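Local atomic coordinates of TraI domain-containing protein (Salmonella typhi, PDB entry 2IPQ), a protein that is of unknown function but carries, in this C-terminal piece, a domain related to the C-terminal part of putative conjugal transfer nickase/helicase TraI proteins. Residues 5-17 with 43-55. Sequence-based numbering, arbitrary orientation.
Sequences TELGDLFWSWLRD and SVPGVFFLFLKSH
Phe11 and Phe51 have the nearest CA atoms, 6.9 Å apart, where helices 5-17 and 46-54 cross almost perpendicularly, their axes 98° apart in direction and 10.9 Å at closest approach. A single knob-into-hole fit lies within an aromatic cluster: the side chain of Phe51 enters the hole formed by Leu7, Leu10, Phe11 and Trp14, in a domain whose family belongs to the helix-turn-helix clan. With CG trans to its backbone N (chi1 172°), Phe51 projects to helix 5-17, bringing its CE1 within 3.5 Å of Phe11 CA. One face of its ring receives CB of Phe11 in a CH-pi contact, 4.2 Å from the centroid; CB of His55 lies over the opposite face. The ring is therefore held between Phe11 of one segment and His55 of the other. Its edge, in turn, points at the face of the Trp14 five-membered ring, and the planes meet at 79°. Trp14 extends along helix 46-54, so that Phe51 CA sits over its six-membered ring, 3.9 Å from the centroid, while Leu50 CG approaches the indole edge. Over one face of the Phe11 ring, toward its rim, lies Phe48 CE1, 3.5 Å from Phe11 CZ, the two rings meeting obliquely; Val72 of helix 68-77 touches both phenylalanines, joining a third helix to the cluster. At the C-terminal end of segment 43-55, His55 presents its edge to Trp14, and Leu10 CD2 rests over the imidazole face. Ser54 OG donates to Phe51 O, a carbonyl that also accepts from Ser54 N, and lies 3.3 Å from Trp14 NE1 at an angle too poor for hydrogen bonding.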
ATOM      1  N   THR A   5      -7.937  -2.808 -17.946  1.00 60.73           N
ATOM      2  CA  THR A   5      -7.847  -4.159 -17.401  1.00 58.95           C
ATOM      3  C   THR A   5      -6.401  -4.636 -17.257  1.00 56.88           C
ATOM      4  O   THR A   5      -6.021  -5.152 -16.212  1.00 56.59           O
ATOM      5  CB  THR A   5      -8.670  -5.149 -18.210  1.00 59.43           C
ATOM      6  OG1 THR A   5     -10.029  -4.700 -18.211  1.00 64.35           O
ATOM      7  CG2 THR A   5      -8.611  -6.541 -17.580  1.00 59.36           C
ATOM      8  N   GLU A   6      -5.604  -4.443 -18.305  1.00 54.15           N
ATOM      9  CA  GLU A   6      -4.233  -4.924 -18.348  1.00 52.75           C
ATOM     10  C   GLU A   6      -3.356  -4.172 -17.353  1.00 51.46           C
ATOM     11  O   GLU A   6      -2.571  -4.765 -16.610  1.00 51.07           O
ATOM     12  CB  GLU A   6      -3.670  -4.783 -19.767  1.00 52.47           C
ATOM     13  N   LEU A   7      -3.502  -2.857 -17.354  1.00 49.89           N
ATOM     14  CA  LEU A   7      -2.798  -1.977 -16.445  1.00 48.69           C
ATOM     15  C   LEU A   7      -3.109  -2.276 -14.964  1.00 47.92           C
ATOM     16  O   LEU A   7      -2.214  -2.355 -14.134  1.00 48.52           O
ATOM     17  CB  LEU A   7      -3.139  -0.527 -16.792  1.00 48.92           C
ATOM     18  CG  LEU A   7      -2.404   0.571 -16.030  1.00 50.58           C
ATOM     19  CD1 LEU A   7      -0.907   0.299 -16.100  1.00 52.63           C
ATOM     20  CD2 LEU A   7      -2.737   1.921 -16.614  1.00 47.86           C
ATOM     21  N   GLY A   8      -4.385  -2.436 -14.645  1.00 48.80           N
ATOM     22  CA  GLY A   8      -4.808  -2.956 -13.348  1.00 48.17           C
ATOM     23  C   GLY A   8      -4.070  -4.223 -12.939  1.00 48.25           C
ATOM     24  O   GLY A   8      -3.423  -4.243 -11.876  1.00 47.82           O
ATOM     25  N   ASP A   9      -4.176  -5.264 -13.781  1.00 45.53           N
ATOM     26  CA  ASP A   9      -3.514  -6.554 -13.547  1.00 46.74           C
ATOM     27  C   ASP A   9      -1.979  -6.434 -13.405  1.00 46.59           C
ATOM     28  O   ASP A   9      -1.373  -7.117 -12.586  1.00 44.56           O
ATOM     29  CB  ASP A   9      -3.873  -7.573 -14.624  1.00 44.85           C
ATOM     30  CG  ASP A   9      -5.299  -8.144 -14.461  1.00 50.56           C
ATOM     31  OD1 ASP A   9      -5.775  -8.237 -13.309  1.00 52.05           O
ATOM     32  OD2 ASP A   9      -5.944  -8.499 -15.490  1.00 43.71           O
ATOM     33  N   LEU A  10      -1.368  -5.558 -14.197  1.00 46.03           N
ATOM     34  CA  LEU A  10       0.061  -5.302 -14.119  1.00 45.83           C
ATOM     35  C   LEU A  10       0.405  -4.709 -12.767  1.00 47.88           C
ATOM     36  O   LEU A  10       1.329  -5.166 -12.089  1.00 47.63           O
ATOM     37  CB  LEU A  10       0.461  -4.301 -15.191  1.00 46.95           C
ATOM     38  CG  LEU A  10       1.754  -4.541 -15.966  1.00 51.37           C
ATOM     39  CD1 LEU A  10       2.127  -3.275 -16.714  1.00 57.87           C
ATOM     40  CD2 LEU A  10       2.894  -5.001 -15.059  1.00 56.68           C
ATOM     41  N   PHE A  11      -0.331  -3.676 -12.368  1.00 47.04           N
ATOM     42  CA  PHE A  11      -0.004  -3.018 -11.132  1.00 46.30           C
ATOM     43  C   PHE A  11      -0.208  -3.964  -9.946  1.00 48.36           C
ATOM     44  O   PHE A  11       0.602  -4.006  -9.019  1.00 47.91           O
ATOM     45  CB  PHE A  11      -0.834  -1.757 -10.916  1.00 45.35           C
ATOM     46  CG  PHE A  11      -0.811  -1.293  -9.487  1.00 47.67           C
ATOM     47  CD1 PHE A  11      -1.752  -1.745  -8.581  1.00 50.52           C
ATOM     48  CD2 PHE A  11       0.164  -0.432  -9.049  1.00 45.64           C
ATOM     49  CE1 PHE A  11      -1.708  -1.320  -7.241  1.00 52.36           C
ATOM     50  CE2 PHE A  11       0.217  -0.005  -7.714  1.00 49.19           C
ATOM     51  CZ  PHE A  11      -0.737  -0.457  -6.815  1.00 45.66           C
ATOM     52  N   TRP A  12      -1.296  -4.723  -9.966  1.00 48.39           N
ATOM     53  CA  TRP A  12      -1.630  -5.575  -8.829  1.00 47.35           C
ATOM     54  C   TRP A  12      -0.666  -6.781  -8.779  1.00 49.12           C
ATOM     55  O   TRP A  12      -0.204  -7.205  -7.704  1.00 47.85           O
ATOM     56  CB  TRP A  12      -3.080  -6.039  -8.969  1.00 49.55           C
ATOM     57  CG  TRP A  12      -3.440  -7.134  -8.031  1.00 51.68           C
ATOM     58  CD1 TRP A  12      -3.706  -8.426  -8.350  1.00 52.48           C
ATOM     59  CD2 TRP A  12      -3.585  -7.028  -6.606  1.00 50.42           C
ATOM     60  NE1 TRP A  12      -4.008  -9.138  -7.215  1.00 54.13           N
ATOM     61  CE2 TRP A  12      -3.933  -8.303  -6.130  1.00 52.08           C
ATOM     62  CE3 TRP A  12      -3.439  -5.977  -5.690  1.00 55.71           C
ATOM     63  CZ2 TRP A  12      -4.146  -8.563  -4.775  1.00 52.79           C
ATOM     64  CZ3 TRP A  12      -3.652  -6.228  -4.344  1.00 56.57           C
ATOM     65  CH2 TRP A  12      -4.001  -7.515  -3.898  1.00 55.96           C
ATOM     66  N   SER A  13      -0.364  -7.324  -9.957  1.00 44.28           N
ATOM     67  CA  SER A  13       0.643  -8.358 -10.095  1.00 46.36           C
ATOM     68  C   SER A  13       2.017  -7.911  -9.576  1.00 46.09           C
ATOM     69  O   SER A  13       2.711  -8.661  -8.885  1.00 45.94           O
ATOM     70  CB  SER A  13       0.744  -8.777 -11.570  1.00 43.84           C
ATOM     71  OG  SER A  13       1.851  -9.631 -11.750  1.00 60.02           O
ATOM     72  N   TRP A  14       2.411  -6.681  -9.908  1.00 47.75           N
ATOM     73  CA  TRP A  14       3.673  -6.108  -9.426  1.00 48.10           C
ATOM     74  C   TRP A  14       3.692  -5.929  -7.901  1.00 48.66           C
ATOM     75  O   TRP A  14       4.675  -6.262  -7.229  1.00 50.20           O
ATOM     76  CB  TRP A  14       3.944  -4.771 -10.139  1.00 48.57           C
ATOM     77  CG  TRP A  14       5.011  -3.886  -9.481  1.00 46.49           C
ATOM     78  CD1 TRP A  14       6.357  -3.883  -9.735  1.00 49.85           C
ATOM     79  CD2 TRP A  14       4.790  -2.892  -8.473  1.00 50.03           C
ATOM     80  NE1 TRP A  14       6.990  -2.949  -8.938  1.00 52.83           N
ATOM     81  CE2 TRP A  14       6.047  -2.324  -8.158  1.00 53.99           C
ATOM     82  CE3 TRP A  14       3.643  -2.420  -7.806  1.00 50.43           C
ATOM     83  CZ2 TRP A  14       6.194  -1.307  -7.204  1.00 50.92           C
ATOM     84  CZ3 TRP A  14       3.792  -1.417  -6.858  1.00 52.19           C
ATOM     85  CH2 TRP A  14       5.065  -0.867  -6.569  1.00 50.05           C
ATOM     86  N   LEU A  15       2.615  -5.382  -7.357  1.00 49.67           N
ATOM     87  CA  LEU A  15       2.519  -5.102  -5.910  1.00 50.34           C
ATOM     88  C   LEU A  15       2.492  -6.415  -5.131  1.00 49.72           C
ATOM     89  O   LEU A  15       3.215  -6.612  -4.143  1.00 51.50           O
ATOM     90  CB  LEU A  15       1.198  -4.364  -5.609  1.00 53.88           C
ATOM     91  CG  LEU A  15       0.928  -3.656  -4.265  1.00 53.62           C
ATOM     92  CD1 LEU A  15      -0.017  -4.422  -3.413  1.00 60.13           C
ATOM     93  CD2 LEU A  15       2.189  -3.230  -3.486  1.00 55.23           C
ATOM     94  N   ARG A  16       1.632  -7.308  -5.568  1.00 48.42           N
ATOM     95  CA  ARG A  16       1.384  -8.536  -4.838  1.00 51.52           C
ATOM     96  C   ARG A  16       2.602  -9.475  -4.874  1.00 51.06           C
ATOM     97  O   ARG A  16       3.055  -9.971  -3.832  1.00 49.30           O
ATOM     98  CB  ARG A  16       0.150  -9.212  -5.400  1.00 47.21           C
ATOM     99  CG  ARG A  16      -0.423 -10.273  -4.536  1.00 54.98           C
ATOM    100  CD  ARG A  16      -0.359 -11.584  -5.251  1.00 64.39           C
ATOM    101  NE  ARG A  16      -1.327 -11.726  -6.339  1.00 68.01           N
ATOM    102  CZ  ARG A  16      -1.002 -12.020  -7.602  1.00 70.12           C
ATOM    103  NH1 ARG A  16      -1.944 -12.145  -8.545  1.00 63.90           N
ATOM    104  NH2 ARG A  16       0.268 -12.186  -7.927  1.00 64.41           N
ATOM    105  N   ASP A  17       3.135  -9.709  -6.069  1.00 49.97           N
ATOM    106  CA  ASP A  17       4.296 -10.571  -6.195  1.00 51.15           C
ATOM    107  C   ASP A  17       5.557  -9.896  -5.658  1.00 50.80           C
ATOM    108  O   ASP A  17       6.492 -10.558  -5.245  1.00 51.03           O
ATOM    109  CB  ASP A  17       4.464 -11.052  -7.646  1.00 51.18           C
ATOM    110  CG  ASP A  17       3.275 -11.924  -8.134  1.00 53.26           C
ATOM    111  OD1 ASP A  17       2.386 -12.261  -7.321  1.00 55.99           O
ATOM    112  OD2 ASP A  17       3.222 -12.287  -9.334  1.00 60.19           O
ATOM    113  N   SER A  43       0.477   3.669   0.624  1.00 48.96           N
ATOM    114  CA  SER A  43       0.238   5.080   0.606  1.00 53.42           C
ATOM    115  C   SER A  43       0.151   5.584  -0.826  1.00 51.22           C
ATOM    116  O   SER A  43       0.805   5.057  -1.714  1.00 54.27           O
ATOM    117  CB  SER A  43       1.265   5.831   1.449  1.00 53.07           C
ATOM    118  OG  SER A  43       2.430   5.953   0.713  1.00 61.63           O
ATOM    119  N   VAL A  44      -0.688   6.583  -1.040  1.00 48.91           N
ATOM    120  CA  VAL A  44      -0.867   7.205  -2.355  1.00 49.33           C
ATOM    121  C   VAL A  44      -0.585   8.700  -2.256  1.00 48.51           C
ATOM    122  O   VAL A  44      -0.954   9.347  -1.275  1.00 47.75           O
ATOM    123  CB  VAL A  44      -2.283   6.987  -2.995  1.00 47.25           C
ATOM    124  CG1 VAL A  44      -2.903   5.637  -2.613  1.00 48.18           C
ATOM    125  CG2 VAL A  44      -3.182   8.064  -2.644  1.00 50.81           C
ATOM    126  N   PRO A  45       0.077   9.260  -3.276  1.00 48.09           N
ATOM    127  CA  PRO A  45       0.452   8.635  -4.540  1.00 46.50           C
ATOM    128  C   PRO A  45       1.727   7.760  -4.509  1.00 45.80           C
ATOM    129  O   PRO A  45       2.053   7.156  -5.511  1.00 44.77           O
ATOM    130  CB  PRO A  45       0.680   9.848  -5.436  1.00 45.60           C
ATOM    131  CG  PRO A  45       1.326  10.824  -4.485  1.00 46.35           C
ATOM    132  CD  PRO A  45       0.519  10.666  -3.214  1.00 48.54           C
ATOM    133  N   GLY A  46       2.441   7.690  -3.384  1.00 49.34           N
ATOM    134  CA  GLY A  46       3.745   7.011  -3.320  1.00 45.94           C
ATOM    135  C   GLY A  46       3.801   5.625  -3.974  1.00 47.83           C
ATOM    136  O   GLY A  46       4.736   5.322  -4.703  1.00 48.65           O
ATOM    137  N   VAL A  47       2.815   4.767  -3.735  1.00 47.40           N
ATOM    138  CA  VAL A  47       2.911   3.397  -4.243  1.00 47.85           C
ATOM    139  C   VAL A  47       2.767   3.340  -5.777  1.00 48.59           C
ATOM    140  O   VAL A  47       3.316   2.470  -6.435  1.00 48.30           O
ATOM    141  CB  VAL A  47       1.854   2.476  -3.624  1.00 50.63           C
ATOM    142  CG1 VAL A  47       0.465   2.917  -4.075  1.00 50.83           C
ATOM    143  CG2 VAL A  47       2.077   1.029  -4.119  1.00 47.76           C
ATOM    144  N   PHE A  48       2.029   4.282  -6.349  1.00 48.76           N
ATOM    145  CA  PHE A  48       1.862   4.344  -7.794  1.00 46.89           C
ATOM    146  C   PHE A  48       3.091   4.939  -8.465  1.00 48.10           C
ATOM    147  O   PHE A  48       3.504   4.494  -9.527  1.00 49.47           O
ATOM    148  CB  PHE A  48       0.620   5.142  -8.135  1.00 45.65           C
ATOM    149  CG  PHE A  48      -0.659   4.484  -7.677  1.00 48.87           C
ATOM    150  CD1 PHE A  48      -0.999   3.214  -8.130  1.00 43.81           C
ATOM    151  CD2 PHE A  48      -1.516   5.141  -6.808  1.00 45.82           C
ATOM    152  CE1 PHE A  48      -2.177   2.598  -7.714  1.00 54.53           C
ATOM    153  CE2 PHE A  48      -2.686   4.548  -6.378  1.00 53.42           C
ATOM    154  CZ  PHE A  48      -3.031   3.267  -6.827  1.00 52.42           C
ATOM    155  N   PHE A  49       3.681   5.948  -7.842  1.00 48.99           N
ATOM    156  CA  PHE A  49       4.937   6.506  -8.335  1.00 48.62           C
ATOM    157  C   PHE A  49       6.047   5.455  -8.325  1.00 48.89           C
ATOM    158  O   PHE A  49       6.886   5.422  -9.222  1.00 46.23           O
ATOM    159  CB  PHE A  49       5.358   7.694  -7.472  1.00 49.55           C
ATOM    160  CG  PHE A  49       4.588   8.940  -7.748  1.00 49.50           C
ATOM    161  CD1 PHE A  49       4.073   9.188  -9.007  1.00 52.55           C
ATOM    162  CD2 PHE A  49       4.387   9.878  -6.746  1.00 58.16           C
ATOM    163  CE1 PHE A  49       3.361  10.346  -9.274  1.00 54.63           C
ATOM    164  CE2 PHE A  49       3.671  11.054  -7.005  1.00 56.79           C
ATOM    165  CZ  PHE A  49       3.157  11.277  -8.272  1.00 55.48           C
ATOM    166  N   LEU A  50       6.049   4.604  -7.299  1.00 47.99           N
ATOM    167  CA  LEU A  50       7.022   3.523  -7.215  1.00 49.48           C
ATOM    168  C   LEU A  50       6.828   2.461  -8.312  1.00 48.25           C
ATOM    169  O   LEU A  50       7.799   2.005  -8.884  1.00 51.07           O
ATOM    170  CB  LEU A  50       6.986   2.893  -5.819  1.00 46.98           C
ATOM    171  CG  LEU A  50       8.001   1.785  -5.529  1.00 54.15           C
ATOM    172  CD1 LEU A  50       9.498   2.217  -5.714  1.00 49.59           C
ATOM    173  CD2 LEU A  50       7.757   1.133  -4.139  1.00 54.00           C
ATOM    174  N   PHE A  51       5.580   2.079  -8.590  1.00 48.85           N
ATOM    175  CA  PHE A  51       5.218   1.258  -9.766  1.00 48.15           C
ATOM    176  C   PHE A  51       5.762   1.881 -11.030  1.00 48.34           C
ATOM    177  O   PHE A  51       6.506   1.252 -11.777  1.00 47.56           O
ATOM    178  CB  PHE A  51       3.683   1.134  -9.903  1.00 48.33           C
ATOM    179  CG  PHE A  51       3.226   0.464 -11.192  1.00 46.94           C
ATOM    180  CD1 PHE A  51       3.287  -0.922 -11.339  1.00 41.21           C
ATOM    181  CD2 PHE A  51       2.752   1.224 -12.261  1.00 48.42           C
ATOM    182  CE1 PHE A  51       2.871  -1.536 -12.519  1.00 42.43           C
ATOM    183  CE2 PHE A  51       2.332   0.614 -13.464  1.00 42.54           C
ATOM    184  CZ  PHE A  51       2.390  -0.766 -13.584  1.00 42.62           C
ATOM    185  N   LEU A  52       5.374   3.131 -11.254  1.00 49.40           N
ATOM    186  CA  LEU A  52       5.736   3.870 -12.433  1.00 50.91           C
ATOM    187  C   LEU A  52       7.251   3.862 -12.648  1.00 52.75           C
ATOM    188  O   LEU A  52       7.734   3.858 -13.767  1.00 52.18           O
ATOM    189  CB  LEU A  52       5.209   5.304 -12.312  1.00 51.05           C
ATOM    190  CG  LEU A  52       3.937   5.710 -13.074  1.00 53.68           C
ATOM    191  CD1 LEU A  52       3.224   4.544 -13.774  1.00 50.16           C
ATOM    192  CD2 LEU A  52       2.972   6.549 -12.236  1.00 48.28           C
ATOM    193  N   LYS A  53       7.995   3.859 -11.557  1.00 57.06           N
ATOM    194  CA  LYS A  53       9.439   4.002 -11.612  1.00 61.05           C
ATOM    195  C   LYS A  53      10.066   2.722 -12.165  1.00 61.59           C
ATOM    196  O   LYS A  53      11.146   2.762 -12.749  1.00 61.55           O
ATOM    197  CB  LYS A  53       9.986   4.359 -10.217  1.00 61.20           C
ATOM    198  CG  LYS A  53      11.492   4.206 -10.030  1.00 64.08           C
ATOM    199  CD  LYS A  53      12.010   5.083  -8.876  1.00 64.35           C
ATOM    200  CE  LYS A  53      11.299   4.779  -7.549  1.00 73.84           C
ATOM    201  NZ  LYS A  53      12.158   4.054  -6.547  1.00 74.16           N
ATOM    202  N   SER A  54       9.385   1.589 -11.988  1.00 62.77           N
ATOM    203  CA  SER A  54       9.889   0.328 -12.538  1.00 64.09           C
ATOM    204  C   SER A  54       9.261  -0.040 -13.869  1.00 63.98           C
ATOM    205  O   SER A  54       9.768  -0.907 -14.560  1.00 65.47           O
ATOM    206  CB  SER A  54       9.730  -0.827 -11.550  1.00 63.94           C
ATOM    207  OG  SER A  54       8.371  -1.157 -11.357  1.00 67.06           O
ATOM    208  N   HIS A  55       8.159   0.624 -14.218  1.00 64.07           N
ATOM    209  CA  HIS A  55       7.390   0.315 -15.425  1.00 62.69           C
ATOM    210  C   HIS A  55       7.179   1.564 -16.255  1.00 63.79           C
ATOM    211  O   HIS A  55       6.043   2.005 -16.431  1.00 63.40           O
ATOM    212  CB  HIS A  55       6.025  -0.283 -15.064  1.00 62.71           C
ATOM    213  CG  HIS A  55       6.100  -1.701 -14.589  1.00 60.26           C
ATOM    214  ND1 HIS A  55       5.992  -2.046 -13.261  1.00 60.07           N
ATOM    215  CD2 HIS A  55       6.289  -2.859 -15.265  1.00 63.00           C
ATOM    216  CE1 HIS A  55       6.102  -3.357 -13.137  1.00 60.44           C
ATOM    217  NE2 HIS A  55       6.285  -3.876 -14.339  1.00 64.24           N
TER